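Local coordinates for protein teichoic acid D-alanine hydrolase (Staphylococcus aureus, PDB 5ZH8) that removes D-alanyl esters from wall teichoic acid and lipoteichoic acid, affecting methicillin resistance and autolysis, at residues A[274-277]-A[278-281]; A[317-321]-A[322-326]; A[376-380]-A[381-385]. All coordinates share one frame; numbering follows the deposited sequence.

Contact 1. Residues A[274-277]-A[278-281]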
loop_
_atom_site.group_PDB
_atom_site.type_symbol
_atom_site.label_atom_id
_atom_site.label_comp_id
_atom_site.label_asym_id
_atom_site.label_seq_id
_atom_site.Cartn_x
_atom_site.Cartn_y
_atom_site.Cartn_z
ATOM N N LEU A 274 8.966 4.672 7.730
ATOM C CA LEU A 274 8.800 5.680 6.691
ATOM C C LEU A 274 8.711 7.061 7.342
ATOM O O LEU A 274 7.638 7.473 7.803
ATOM C CB LEU A 274 7.515 5.423 5.893
ATOM C CG LEU A 274 7.387 4.135 5.084
ATOM C CD1 LEU A 274 6.111 4.190 4.273
ATOM C CD2 LEU A 274 8.592 3.917 4.186
ATOM N N ARG A 275 9.837 7.776 7.366
ATOM C CA ARG A 275 9.926 9.071 8.032
ATOM C C ARG A 275 9.228 10.143 7.213
ATOM O O ARG A 275 9.557 10.328 6.039
ATOM C CB ARG A 275 11.393 9.459 8.245
ATOM C CG ARG A 275 11.623 10.639 9.183
ATOM C CD ARG A 275 13.063 10.634 9.712
ATOM N NE ARG A 275 13.301 11.717 10.668
ATOM C CZ ARG A 275 13.604 12.978 10.345
ATOM N NH1 ARG A 275 13.733 13.351 9.071
ATOM N NH2 ARG A 275 13.788 13.882 11.307
ATOM N N PRO A 276 8.242 10.840 7.818
ATOM C CA PRO A 276 7.646 11.986 7.137
ATOM C C PRO A 276 8.686 13.077 6.890
ATOM O O PRO A 276 9.360 13.519 7.826
ATOM C CB PRO A 276 6.572 12.459 8.115
ATOM C CG PRO A 276 6.240 11.265 8.934
ATOM C CD PRO A 276 7.540 10.532 9.078
ATOM N N ASN A 277 8.815 13.481 5.629
ATOM C CA ASN A 277 9.850 14.415 5.195
ATOM C C ASN A 277 9.290 15.673 4.505
ATOM O O ASN A 277 10.066 16.505 4.025
ATOM C CB ASN A 277 10.824 13.690 4.255
ATOM C CG ASN A 277 10.129 13.031 3.073
ATOM O OD1 ASN A 277 8.901 12.984 2.994
ATOM N ND2 ASN A 277 10.914 12.542 2.135
ATOM N N ILE A 278 7.963 15.806 4.465
ATOM C CA ILE A 278 7.304 16.874 3.707
ATOM C C ILE A 278 6.128 17.533 4.447
ATOM O O ILE A 278 5.363 18.295 3.857
ATOM C CB ILE A 278 6.783 16.337 2.352
ATOM C CG1 ILE A 278 5.831 15.154 2.565
ATOM C CG2 ILE A 278 7.945 15.938 1.459
ATOM C CD1 ILE A 278 5.126 14.684 1.308
ATOM N N LEU A 279 5.993 17.261 5.740
ATOM C CA LEU A 279 4.822 17.701 6.491
ATOM C C LEU A 279 4.828 19.209 6.764
ATOM O O LEU A 279 3.793 19.787 7.114
ATOM C CB LEU A 279 4.704 16.906 7.793
ATOM C CG LEU A 279 4.586 15.377 7.664
ATOM C CD1 LEU A 279 4.345 14.767 9.034
ATOM C CD2 LEU A 279 3.478 14.989 6.695
ATOM N N ASP A 280 5.984 19.848 6.603
ATOM C CA ASP A 280 6.077 21.319 6.663
ATOM C C ASP A 280 5.317 22.033 5.532
ATOM O O ASP A 280 4.922 23.182 5.688
ATOM C CB ASP A 280 7.548 21.784 6.704
ATOM C CG ASP A 280 8.382 21.259 5.539
ATOM O OD1 ASP A 280 7.914 20.376 4.778
ATOM O OD2 ASP A 280 9.531 21.733 5.399
ATOM N N GLN A 281 5.104 21.344 4.412
ATOM C CA GLN A 281 4.383 21.899 3.267
ATOM C C GLN A 281 2.956 21.352 3.140
ATOM O O GLN A 281 2.256 21.660 2.174
ATOM C CB GLN A 281 5.167 21.599 1.982
ATOM C CG GLN A 281 4.917 20.218 1.377
ATOM C CD GLN A 281 6.116 19.651 0.637
ATOM O OE1 GLN A 281 6.016 19.273 -0.529
ATOM N NE2 GLN A 281 7.259 19.579 1.319
#

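Contact 2. Residues A[317-321]-A[322-326]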
loop_
_atom_site.group_PDB
_atom_site.type_symbol
_atom_site.label_atom_id
_atom_site.label_comp_id
_atom_site.label_asym_id
_atom_site.label_seq_id
_atom_site.Cartn_x
_atom_site.Cartn_y
_atom_site.Cartn_z
ATOM N N LEU A 317 -23.430 16.940 7.033
ATOM C CA LEU A 317 -23.170 15.550 7.417
ATOM C C LEU A 317 -23.970 14.505 6.634
ATOM O O LEU A 317 -23.521 13.361 6.536
ATOM C CB LEU A 317 -23.441 15.339 8.916
ATOM C CG LEU A 317 -22.623 16.143 9.939
ATOM C CD1 LEU A 317 -22.918 15.630 11.343
ATOM C CD2 LEU A 317 -21.132 16.096 9.660
ATOM N N HIS A 318 -25.152 14.847 6.114
ATOM C CA HIS A 318 -26.066 13.807 5.588
ATOM C C HIS A 318 -26.654 13.992 4.183
ATOM O O HIS A 318 -27.178 13.031 3.623
ATOM C CB HIS A 318 -27.211 13.602 6.574
ATOM C CG HIS A 318 -26.756 13.277 7.960
ATOM N ND1 HIS A 318 -25.851 12.276 8.225
ATOM C CD2 HIS A 318 -27.098 13.802 9.159
ATOM C CE1 HIS A 318 -25.657 12.196 9.529
ATOM N NE2 HIS A 318 -26.401 13.110 10.119
ATOM N N GLU A 319 -26.588 15.197 3.619
ATOM C CA GLU A 319 -27.188 15.451 2.310
ATOM C C GLU A 319 -26.212 15.063 1.220
ATOM O O GLU A 319 -25.079 15.536 1.215
ATOM C CB GLU A 319 -27.577 16.926 2.156
ATOM C CG GLU A 319 -28.206 17.267 0.806
ATOM C CD GLU A 319 -28.709 18.696 0.730
ATOM O OE1 GLU A 319 -29.523 19.113 1.578
ATOM O OE2 GLU A 319 -28.303 19.416 -0.196
ATOM N N PHE A 320 -26.645 14.208 0.296
ATOM C CA PHE A 320 -25.845 13.899 -0.887
ATOM C C PHE A 320 -26.711 13.598 -2.095
ATOM O O PHE A 320 -27.811 13.068 -1.958
ATOM C CB PHE A 320 -24.849 12.764 -0.614
ATOM C CG PHE A 320 -25.449 11.391 -0.586
ATOM C CD1 PHE A 320 -26.253 10.993 0.468
ATOM C CD2 PHE A 320 -25.157 10.475 -1.586
ATOM C CE1 PHE A 320 -26.782 9.712 0.509
ATOM C CE2 PHE A 320 -25.679 9.195 -1.553
ATOM C CZ PHE A 320 -26.492 8.809 -0.501
ATOM N N GLY A 321 -26.200 13.946 -3.275
ATOM C CA GLY A 321 -26.930 13.800 -4.526
ATOM C C GLY A 321 -27.827 14.993 -4.798
ATOM O O GLY A 321 -28.914 14.850 -5.355
ATOM N N THR A 322 -27.354 16.174 -4.412
ATOM C CA THR A 322 -28.102 17.414 -4.583
ATOM C C THR A 322 -27.218 18.469 -5.227
ATOM O O THR A 322 -25.995 18.359 -5.213
ATOM C CB THR A 322 -28.591 17.955 -3.227
ATOM O OG1 THR A 322 -27.458 18.307 -2.419
ATOM C CG2 THR A 322 -29.426 16.908 -2.500
ATOM N N LYS A 323 -27.819 19.516 -5.723
ATOM C CA LYS A 323 -27.040 20.548 -6.323
ATOM C C LYS A 323 -25.961 21.022 -5.370
ATOM O O LYS A 323 -24.833 21.180 -5.755
ATOM C CB LYS A 323 -27.957 21.677 -6.755
ATOM C CG LYS A 323 -27.239 22.911 -7.221
ATOM C CD LYS A 323 -26.869 22.811 -8.678
ATOM C CE LYS A 323 -26.383 24.148 -9.202
ATOM N NZ LYS A 323 -27.440 25.195 -9.226
ATOM N N GLN A 324 -26.316 21.213 -4.114
ATOM C CA GLN A 324 -25.385 21.709 -3.104
ATOM C C GLN A 324 -24.326 20.683 -2.753
ATOM O O GLN A 324 -23.134 21.005 -2.725
ATOM C CB GLN A 324 -26.143 22.101 -1.836
ATOM C CG GLN A 324 -25.276 22.806 -0.809
ATOM C CD GLN A 324 -26.039 23.249 0.416
ATOM O OE1 GLN A 324 -27.264 23.131 0.481
ATOM N NE2 GLN A 324 -25.316 23.756 1.402
ATOM N N TYR A 325 -24.772 19.461 -2.474
ATOM C CA TYR A 325 -23.895 18.347 -2.124
ATOM C C TYR A 325 -24.081 17.226 -3.149
ATOM O O TYR A 325 -24.761 16.239 -2.869
ATOM C CB TYR A 325 -24.228 17.842 -0.720
ATOM C CG TYR A 325 -23.957 18.855 0.365
ATOM C CD1 TYR A 325 -22.674 19.053 0.846
ATOM C CD2 TYR A 325 -24.984 19.619 0.908
ATOM C CE1 TYR A 325 -22.416 19.984 1.839
ATOM C CE2 TYR A 325 -24.744 20.549 1.904
ATOM C CZ TYR A 325 -23.453 20.727 2.367
ATOM O OH TYR A 325 -23.184 21.649 3.357
ATOM N N PRO A 326 -23.491 17.382 -4.349
ATOM C CA PRO A 326 -23.714 16.436 -5.450
ATOM C C PRO A 326 -23.101 15.060 -5.233
ATOM O O PRO A 326 -23.646 14.068 -5.704
ATOM C CB PRO A 326 -23.043 17.123 -6.640
ATOM C CG PRO A 326 -21.987 17.968 -6.033
ATOM C CD PRO A 326 -22.569 18.462 -4.744
HETATM O O HOH W 1 -29.152 21.518 -1.250
#

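Contact 3. Residues A[376-380]-A[381-385]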
loop_
_atom_site.group_PDB
_atom_site.type_symbol
_atom_site.label_atom_id
_atom_site.label_comp_id
_atom_site.label_asym_id
_atom_site.label_seq_id
_atom_site.Cartn_x
_atom_site.Cartn_y
_atom_site.Cartn_z
ATOM N N LYS A 376 -14.661 -2.316 8.335
ATOM C CA LYS A 376 -15.926 -2.838 7.805
ATOM C C LYS A 376 -16.417 -3.997 8.640
ATOM O O LYS A 376 -17.596 -4.087 8.961
ATOM C CB LYS A 376 -15.784 -3.308 6.360
ATOM C CG LYS A 376 -15.750 -2.190 5.342
ATOM C CD LYS A 376 -15.401 -2.735 3.966
ATOM C CE LYS A 376 -15.606 -1.692 2.872
ATOM N NZ LYS A 376 -16.027 -2.303 1.568
ATOM N N HIS A 377 -15.500 -4.886 8.983
ATOM C CA HIS A 377 -15.848 -6.063 9.749
ATOM C C HIS A 377 -16.397 -5.651 11.106
ATOM O O HIS A 377 -17.327 -6.262 11.617
ATOM C CB HIS A 377 -14.635 -6.965 9.910
ATOM C CG HIS A 377 -14.910 -8.205 10.694
ATOM N ND1 HIS A 377 -15.740 -9.206 10.238
ATOM C CD2 HIS A 377 -14.460 -8.610 11.904
ATOM C CE1 HIS A 377 -15.797 -10.171 11.135
ATOM N NE2 HIS A 377 -15.021 -9.839 12.151
ATOM N N ILE A 378 -15.829 -4.601 11.682
ATOM C CA ILE A 378 -16.280 -4.101 12.975
ATOM C C ILE A 378 -17.653 -3.423 12.851
ATOM O O ILE A 378 -18.567 -3.702 13.619
ATOM C CB ILE A 378 -15.242 -3.128 13.566
ATOM C CG1 ILE A 378 -13.992 -3.906 13.982
ATOM C CG2 ILE A 378 -15.820 -2.357 14.743
ATOM C CD1 ILE A 378 -12.831 -3.036 14.426
ATOM N N TYR A 379 -17.792 -2.544 11.872
ATOM C CA TYR A 379 -18.999 -1.741 11.712
ATOM C C TYR A 379 -20.190 -2.561 11.180
ATOM O O TYR A 379 -21.305 -2.483 11.706
ATOM C CB TYR A 379 -18.682 -0.578 10.778
ATOM C CG TYR A 379 -19.781 0.444 10.600
ATOM C CD1 TYR A 379 -19.962 1.475 11.517
ATOM C CD2 TYR A 379 -20.610 0.405 9.480
ATOM C CE1 TYR A 379 -20.953 2.426 11.331
ATOM C CE2 TYR A 379 -21.604 1.344 9.284
ATOM C CZ TYR A 379 -21.773 2.355 10.206
ATOM O OH TYR A 379 -22.756 3.293 9.999
ATOM N N ASN A 380 -19.942 -3.337 10.132
ATOM C CA ASN A 380 -20.993 -4.098 9.480
ATOM C C ASN A 380 -21.225 -5.450 10.143
ATOM O O ASN A 380 -22.362 -5.791 10.458
ATOM C CB ASN A 380 -20.663 -4.300 7.999
ATOM C CG ASN A 380 -20.565 -2.993 7.244
ATOM O OD1 ASN A 380 -21.312 -2.057 7.513
ATOM N ND2 ASN A 380 -19.660 -2.927 6.285
ATOM N N ASP A 381 -20.167 -6.229 10.353
ATOM C CA ASP A 381 -20.348 -7.600 10.824
ATOM C C ASP A 381 -20.588 -7.669 12.328
ATOM O O ASP A 381 -21.557 -8.286 12.774
ATOM C CB ASP A 381 -19.172 -8.494 10.408
ATOM C CG ASP A 381 -19.013 -8.587 8.891
ATOM O OD1 ASP A 381 -20.014 -8.394 8.163
ATOM O OD2 ASP A 381 -17.887 -8.855 8.420
ATOM N N ILE A 382 -19.730 -7.030 13.116
ATOM C CA ILE A 382 -19.829 -7.158 14.567
ATOM C C ILE A 382 -20.891 -6.224 15.144
ATOM O O ILE A 382 -21.793 -6.675 15.845
ATOM C CB ILE A 382 -18.473 -6.929 15.254
ATOM C CG1 ILE A 382 -17.460 -7.969 14.757
ATOM C CG2 ILE A 382 -18.636 -7.005 16.763
ATOM C CD1 ILE A 382 -16.060 -7.826 15.333
ATOM N N LEU A 383 -20.789 -4.932 14.844
ATOM C CA LEU A 383 -21.760 -3.949 15.338
ATOM C C LEU A 383 -23.071 -3.920 14.545
ATOM O O LEU A 383 -24.022 -3.277 14.971
ATOM C CB LEU A 383 -21.140 -2.549 15.359
ATOM C CG LEU A 383 -19.880 -2.380 16.219
ATOM C CD1 LEU A 383 -19.368 -0.957 16.088
ATOM C CD2 LEU A 383 -20.138 -2.715 17.673
ATOM N N LYS A 384 -23.106 -4.596 13.395
ATOM C CA LYS A 384 -24.332 -4.783 12.596
ATOM C C LYS A 384 -25.002 -3.464 12.185
ATOM O O LYS A 384 -26.219 -3.300 12.319
ATOM C CB LYS A 384 -25.313 -5.697 13.332
ATOM C CG LYS A 384 -24.747 -7.070 13.596
ATOM C CD LYS A 384 -25.725 -7.940 14.376
ATOM C CE LYS A 384 -25.829 -7.523 15.840
ATOM N NZ LYS A 384 -26.371 -8.622 16.702
ATOM N N GLN A 385 -24.193 -2.540 11.672
ATOM C CA GLN A 385 -24.668 -1.214 11.262
ATOM C C GLN A 385 -24.834 -1.068 9.753
ATOM O O GLN A 385 -24.951 0.041 9.245
ATOM C CB GLN A 385 -23.707 -0.140 11.777
ATOM C CG GLN A 385 -23.606 -0.108 13.286
ATOM C CD GLN A 385 -24.944 0.181 13.934
ATOM O OE1 GLN A 385 -25.465 1.284 13.826
ATOM N NE2 GLN A 385 -25.506 -0.813 14.600
#

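Contact 1. Residues A[274-277]-A[278-281]
Pro-276 and Leu-279, three residues apart, meet through carbon alone where the chain turns after strand 272-273. From CB, the Leu-279 side chain brings CG to 3.6 Å from Pro-276 CB. The CD1 branch goes further, reaching 3.3 Å from Pro-276 CB and lying 4.0 Å from Pro-276 CG, so that CD1 abuts the CB corner at the rim of the proline ring. CG of Leu-279 stands opposite its own carbonyl carbon (chi1 -59°), which turns the branch back along the chain toward the proline.

Between them, Asn-277 and Ile-278 lie side by side and point the same way. The amide oxygen of Asn-277 rests against a methyl, with OD1 3.5 Å from Ile-278 CG2; it is also near Ile-278 N, but the angle is too poor for a hydrogen bond. A backbone bond from Gln-281 N to Ile-278 O, 3.1 Å, closes the following turn.

No hydrogen bond joins 274-277 to 278-281. Carbon packing instead joins the loop to two strands: Pro-276 and Leu-279 touch Tyr-289 of strand 288-290, and Ile-278 and Leu-279 touch Phe-346 of strand 340-346. The polar links lead outward, from the Gln-281 amide to Ser-183 O and Tyr-180 OH, and from Leu-279 O to Asn-287 ND2.

Contact 2. Residues A[317-321]-A[322-326]
Glu-319 OE2 is gripped from two sources: the hydroxyl of Thr-322 donates to it, OG1 to OE2 2.6 Å, and a water donates across 2.5 Å to the same OE2. The hydroxyl comes from the anti side of the carboxylate, 22° out of its plane. The glutamate gets there by stretching out, CG opposite the backbone N (chi1 180°) and the chain extended beyond it, and it crosses the threonine at about a right angle, with Thr-322 CG2 packed 3.5 Å from Glu-319 CG. The water continues to Gln-324 OE1 and so ties a third side chain to the carboxylate. Tyr-325 presents its ring edge to the same oxygen, CD2 lying 3.5 Å from Glu-319 OE2 near the ring plane.

Thr-322 OG1 is used twice. While donating to the glutamate it accepts from the backbone of Tyr-325, N to OG1 2.9 Å at 159°, which makes an ST motif. The same turn is closed by the backbone: Tyr-325 O receives Thr-322 N at 3.0 Å and, more weakly, Gly-321 N. Phe-320 CA adds a C-H...O contact to this carbonyl. Gly-321 itself takes a positive phi as the chain swings round. A negative carboxylate fed by two donors would probably polarise the threonine hydroxyl and strengthen it as acceptor for the Tyr-325 amide.

The turn follows the end of helix 310-318 and leads into strand 329-330. Tyr-325 lies back on Pro-315 and Leu-316 of that helix, Arg-330 of the strand bonds Glu-319 O, and the C-terminal tail covers another side, Val-396 N bonding Glu-319 OE1 and Ile-395 touching Thr-322.

Contact 3. Residues A[376-380]-A[381-385]
His-377 and Asp-381, one helical turn apart, form a side-chain to side-chain hydrogen bond at this helix end: His-377 ND1 donates to Asp-381 OD2 at 2.8 Å, 147° at the hydrogen. OD2 is met on its anti lone pair and lies 21° out of the imidazole plane, and ring and carboxylate stand steeply to each other. With CG anti to the backbone N, the ring swings to the Asp-381 side. Farther on, the Gln-385 amide bonds Leu-383 O through NE2, 2.9 Å, and Asn-356 through OE1; Tyr-379 OH bonds Thr-338 O.

The backbone bonds show the helix widening. Ile-382 N reaches His-377 O at 2.9 Å and Leu-383 N reaches Ile-378 O at 2.8 Å, both five residues back as in a pi-type turn; Asp-381 N makes a weak bond to His-377 O as well. Beyond, Lys-384 turns with positive phi, and Gln-385 N comes back to Tyr-379 O, six residues back, at 2.9 Å.

Apolar contacts fill the sides. Gln-385 CB sits over one face of the Tyr-379 ring, a CH-pi contact 3.6 Å from CB to the centroid and 14° off its normal. Ile-378 CG2 and Leu-383 CD1 run alongside each other at 4.0 Å, and Ile-382 CD1 approaches the His-377 ring obliquely. His-377 also packs on Leu-87 of the second subunit.

The chemistry thus changes along the helix end: a carboxylate that would tend to stabilise a protonated imidazole, then an apolar side packed between strand 359-365 (Val-361) and helix 74-85 (Ile-79), then a glutamine that folds back on the chain just past the helix.

The three contacts follow one another along the chain, all in the part with the beta-lactamase-type (penicillin-binding protein-like) fold. Contact 1 lies in the loop between strands 272-273 and 288-290, contact 2 at the end of helix 310-318, contact 3 at the end of helix 371-382. Contacts 1 and 2 sit on opposite sides of the chain's centre, their centres about 34 Å apart; contact 1 is equally far from contact 3. Contacts 2 and 3 are closer, about 25 Å between centres. Contact 1 packs on Phe-346 and contact 2 bonds Asn-340, both of strand 340-346; contact 3 rests on strand 359-365. None touching another, they fix separate loops and helix ends around the large antiparallel sheet.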